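Local coordinates for MsStt7d protein (Micromonas, PDB 4IX3) that probably acts as an ATP-dependent protein kinase, a homolog of the state transition kinase Stt7 caught here as its catalytic domain, at residues E114-E120 with P171-A177; K147-L152 with G182-L186. One frame throughout, in Å; residues are numbered along the deposited sequence.

Overall arrangement
Both contacts anchor the short antiparallel hairpin of strands 174-177 and 183-186, which in protein kinases lies between the catalytic loop and the magnesium-binding loop. Interaction 1 holds its first strand to the segment that leads from the hinge between the lobes into helix 119-125; interaction 2 holds its second strand to helix 141-161. Their centres lie about 10 Å apart, and Glu114 OE1 joins them directly through a salt bridge to Lys185 NZ at 2.8 Å. The hairpin carries Asn173 at one end and leads on to Asp188, which binds magnesium together with Asp168. A bound magnesium ion lies about 8 Å from the side chain of Ala172, and one lies about 10 Å from that of Leu186.

Interaction 1: E114-E120 with P171-A177; sequences EGENTVE and PANLIAA
Asn117 and Ala176 meet through a two-point amide-to-backbone pairing where the hinge of the kinase fold runs into helix 119-125, beside the strand that follows the catalytic loop. Asn117 OD1 accepts Ala176 N at 3.0 Å, in the carbonyl plane and on a lone pair, while ND2 gives a nearly straight bond (171°) to Ala176 O. With CG between the backbone N and the carbonyl carbon (chi1 69°), the amide turns to the strand and both bonds fix its flip; Ile175 CG2 rests against the same amide oxygen in van der Waals contact. Further along, Val119 N donates to Leu174 O at 2.9 Å from above the carbonyl plane, and Glu120 N makes a weak bond to Pro171 O. Thr118 is the N-cap of the helix, its OG1 bonded to Ala121 N.

Apolar contacts fill in between. Val119 CG2 lies alongside Leu174 CB at 3.6 Å, both chains pointing the same way, while Val119 CG1 touches Pro171 CB, the two side chains meeting at about a right angle. Ile175 CD1 nears Glu114 CB.

Glu114, a residue of the ADP site seen in this protein, brings its backbone O to Ala177 CA in a CH...O contact, while its carboxylate is engaged by Lys185 and Arg83 N. At the other end, one water bridges the segments, donating to Glu120 OE2 and accepting from Ala172 N, each at 2.9 Å.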
# COMPACT_ATOMS: atom_id res chain seq x y z
N GLU B 114 16.96 -6.08 13.67
CA GLU B 114 16.89 -6.83 14.92
C GLU B 114 16.93 -8.34 14.67
O GLU B 114 17.03 -9.12 15.63
CB GLU B 114 15.62 -6.46 15.67
CG GLU B 114 15.60 -4.98 16.05
CD GLU B 114 16.54 -4.63 17.19
OE1 GLU B 114 16.98 -5.53 17.95
OE2 GLU B 114 16.62 -3.42 17.48
N GLY B 115 16.85 -8.79 13.43
CA GLY B 115 16.88 -10.19 13.10
C GLY B 115 16.26 -10.47 11.75
O GLY B 115 15.36 -9.78 11.30
N GLU B 116 16.76 -11.54 11.14
CA GLU B 116 16.33 -11.95 9.83
C GLU B 116 14.95 -12.57 9.71
O GLU B 116 14.39 -12.59 8.60
CB GLU B 116 17.39 -12.81 9.16
CG GLU B 116 18.45 -11.95 8.49
CD GLU B 116 17.89 -10.83 7.63
OE1 GLU B 116 18.53 -9.78 7.53
OE2 GLU B 116 16.80 -10.97 7.03
N ASN B 117 14.37 -12.87 10.87
CA ASN B 117 13.24 -13.73 11.18
C ASN B 117 12.06 -12.85 11.50
O ASN B 117 12.28 -11.72 11.94
CB ASN B 117 13.52 -14.57 12.49
CG ASN B 117 13.56 -13.73 13.80
OD1 ASN B 117 12.50 -13.38 14.39
ND2 ASN B 117 14.76 -13.52 14.35
N THR B 118 10.82 -13.19 11.15
CA THR B 118 9.68 -12.62 11.90
C THR B 118 9.03 -13.76 12.69
O THR B 118 9.22 -14.91 12.33
CB THR B 118 8.60 -12.01 10.96
OG1 THR B 118 7.95 -13.08 10.24
CG2 THR B 118 9.22 -11.04 9.96
N VAL B 119 8.22 -13.43 13.68
CA VAL B 119 7.49 -14.49 14.40
C VAL B 119 6.51 -15.21 13.46
O VAL B 119 6.30 -16.42 13.62
CB VAL B 119 6.84 -13.88 15.65
CG1 VAL B 119 5.85 -14.89 16.25
CG2 VAL B 119 7.96 -13.50 16.64
N GLU B 120 5.98 -14.51 12.47
CA GLU B 120 5.11 -15.19 11.50
C GLU B 120 5.88 -16.29 10.80
O GLU B 120 5.40 -17.44 10.69
CB GLU B 120 4.52 -14.19 10.48
CG GLU B 120 3.64 -14.87 9.43
CD GLU B 120 3.25 -13.85 8.37
OE1 GLU B 120 4.06 -13.63 7.44
OE2 GLU B 120 2.17 -13.22 8.46
N PRO B 171 1.93 -11.28 14.26
CA PRO B 171 3.19 -12.02 14.19
C PRO B 171 4.20 -11.48 13.16
O PRO B 171 5.41 -11.50 13.40
CB PRO B 171 2.73 -13.46 13.93
CG PRO B 171 1.37 -13.52 14.62
CD PRO B 171 0.76 -12.19 14.22
N ALA B 172 3.73 -10.95 12.02
CA ALA B 172 4.64 -10.46 11.00
C ALA B 172 5.38 -9.22 11.50
O ALA B 172 6.38 -8.83 10.88
CB ALA B 172 3.89 -10.10 9.70
N ASN B 173 4.85 -8.54 12.52
CA ASN B 173 5.46 -7.33 13.08
C ASN B 173 6.18 -7.60 14.41
O ASN B 173 6.44 -6.65 15.16
CB ASN B 173 4.45 -6.19 13.21
CG ASN B 173 4.23 -5.46 11.90
OD1 ASN B 173 5.07 -5.56 11.00
ND2 ASN B 173 3.13 -4.74 11.81
N LEU B 174 6.60 -8.85 14.60
CA LEU B 174 7.44 -9.19 15.76
C LEU B 174 8.69 -9.87 15.25
O LEU B 174 8.65 -10.68 14.33
CB LEU B 174 6.64 -10.11 16.71
CG LEU B 174 5.51 -9.39 17.46
CD1 LEU B 174 4.47 -10.40 18.01
CD2 LEU B 174 6.08 -8.53 18.60
N ILE B 175 9.82 -9.58 15.93
CA ILE B 175 11.10 -10.21 15.66
C ILE B 175 11.62 -10.76 17.00
O ILE B 175 11.62 -10.02 18.00
CB ILE B 175 12.15 -9.23 15.07
CG1 ILE B 175 11.64 -8.62 13.77
CG2 ILE B 175 13.48 -9.92 14.90
CD1 ILE B 175 12.57 -7.56 13.23
N ALA B 176 12.14 -11.99 16.97
CA ALA B 176 12.83 -12.51 18.16
C ALA B 176 14.29 -12.02 18.04
O ALA B 176 14.99 -12.44 17.14
CB ALA B 176 12.75 -14.03 18.16
N ALA B 177 14.66 -11.03 18.86
CA ALA B 177 15.91 -10.28 18.67
C ALA B 177 17.10 -11.08 19.23
O ALA B 177 17.35 -11.06 20.44
CB ALA B 177 15.77 -8.94 19.38
O HOH W 1 1.22 -11.98 10.93

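Interaction 2: K147-L152 with G182-L186; sequences KAMREL and GVLKL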
# COMPACT_ATOMS: atom_id res chain seq x y z
N LYS B 147 6.08 -17.12 27.03
CA LYS B 147 7.21 -16.22 26.94
C LYS B 147 6.92 -15.04 26.01
O LYS B 147 7.18 -13.87 26.32
CB LYS B 147 8.47 -16.96 26.52
CG LYS B 147 9.73 -16.09 26.51
CD LYS B 147 10.97 -16.89 26.10
CE LYS B 147 12.31 -16.24 26.43
NZ LYS B 147 12.50 -15.01 25.61
N ALA B 148 6.39 -15.35 24.81
CA ALA B 148 6.12 -14.31 23.82
C ALA B 148 5.07 -13.35 24.32
O ALA B 148 5.18 -12.14 24.13
CB ALA B 148 5.65 -14.93 22.52
N MET B 149 3.98 -13.86 24.91
CA MET B 149 2.91 -12.99 25.35
C MET B 149 3.36 -12.11 26.51
O MET B 149 2.92 -10.96 26.61
CB MET B 149 1.62 -13.76 25.64
CG MET B 149 0.92 -14.34 24.42
SD MET B 149 0.51 -13.14 23.12
CE MET B 149 -0.66 -12.13 24.05
N ARG B 150 4.19 -12.64 27.40
CA ARG B 150 4.64 -11.79 28.51
C ARG B 150 5.44 -10.63 27.92
O ARG B 150 5.27 -9.48 28.37
CB ARG B 150 5.51 -12.63 29.46
CG ARG B 150 5.93 -11.89 30.72
CD ARG B 150 6.85 -12.72 31.60
NE ARG B 150 6.17 -13.86 32.20
CZ ARG B 150 6.37 -15.13 31.85
NH1 ARG B 150 7.23 -15.41 30.87
NH2 ARG B 150 5.75 -16.10 32.52
N GLU B 151 6.31 -10.93 26.93
CA GLU B 151 7.11 -9.86 26.32
C GLU B 151 6.26 -8.87 25.52
O GLU B 151 6.40 -7.65 25.63
CB GLU B 151 8.19 -10.49 25.45
CG GLU B 151 9.20 -11.24 26.32
CD GLU B 151 10.12 -12.16 25.55
OE1 GLU B 151 10.95 -12.84 26.22
OE2 GLU B 151 10.03 -12.27 24.29
N LEU B 152 5.35 -9.39 24.72
CA LEU B 152 4.48 -8.53 23.90
C LEU B 152 3.57 -7.66 24.76
O LEU B 152 3.46 -6.44 24.54
CB LEU B 152 3.60 -9.41 23.01
CG LEU B 152 2.56 -8.63 22.18
CD1 LEU B 152 3.22 -7.57 21.27
CD2 LEU B 152 1.78 -9.64 21.33
N GLY B 182 16.94 -13.06 22.38
CA GLY B 182 15.74 -13.67 21.78
C GLY B 182 14.45 -12.95 22.11
O GLY B 182 13.39 -13.35 21.62
N VAL B 183 14.48 -11.90 22.92
CA VAL B 183 13.28 -11.23 23.38
C VAL B 183 12.54 -10.66 22.15
O VAL B 183 13.18 -10.19 21.19
CB VAL B 183 13.64 -10.05 24.35
CG1 VAL B 183 14.34 -8.88 23.65
CG2 VAL B 183 12.44 -9.59 25.12
N LEU B 184 11.22 -10.65 22.20
CA LEU B 184 10.47 -10.11 21.05
C LEU B 184 10.51 -8.60 21.03
O LEU B 184 10.33 -7.96 22.06
CB LEU B 184 9.01 -10.55 21.13
CG LEU B 184 8.71 -12.05 20.98
CD1 LEU B 184 7.23 -12.26 20.73
CD2 LEU B 184 9.60 -12.74 19.96
N LYS B 185 10.72 -8.07 19.84
CA LYS B 185 10.56 -6.63 19.59
C LYS B 185 9.50 -6.40 18.50
O LYS B 185 9.44 -7.16 17.53
CB LYS B 185 11.88 -5.97 19.19
CG LYS B 185 12.96 -6.00 20.32
CD LYS B 185 14.23 -5.33 19.87
CE LYS B 185 15.26 -5.34 21.00
NZ LYS B 185 16.50 -4.61 20.57
N LEU B 186 8.73 -5.34 18.67
CA LEU B 186 7.78 -4.88 17.62
C LEU B 186 8.55 -4.15 16.52
O LEU B 186 9.51 -3.43 16.81
CB LEU B 186 6.74 -3.97 18.23
CG LEU B 186 5.68 -4.76 19.04
CD1 LEU B 186 5.04 -3.87 20.08
CD2 LEU B 186 4.59 -5.34 18.15
O HOH W 2 11.24 -14.39 23.05
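Glu151 reaches from the helix across to Val183 and Leu184 of the strand, and its side chain carries most of the polar contact. Its CB points at the strand, and chi1 of -67° turns CG away from the carbonyl carbon; from there the chain runs out extended. Glu151 CG passes Val183 CG2 at 3.8 Å, and Glu151 CD comes closer to the same methyl of Val183, at 3.5 Å, the two side chains meeting at a slant. At the tip the oxygens divide the work. Glu151 OE1 takes Lys147 NZ on its syn lone pair at 2.7 Å, a salt bridge one helical turn back, whereas Glu151 OE2 accepts Leu184 N at 2.9 Å from above the carboxylate plane.

This is the C-lobe of the kinase fold, where helix 141-161 packs against the hairpin that precedes the magnesium-binding loop; the axes of segments 147-152 and 183-186 cross at -46° and approach to 8.0 Å. A water ties the polar end together, accepting from Lys147 NZ and donating to both Glu151 OE2 and Gly182 O. Lys147, the Leu184 N-H and the water's donated hydrogen would probably favour a charged carboxylate. Beside this polar group, Leu184 CD1 presses on Ala148 CB at 3.6 Å, with Leu260 of helix 246-261 also against Ala148. Leu152 CD1 meets Leu186 CD2 at 4.1 Å, the two leucines crossing at about a right angle.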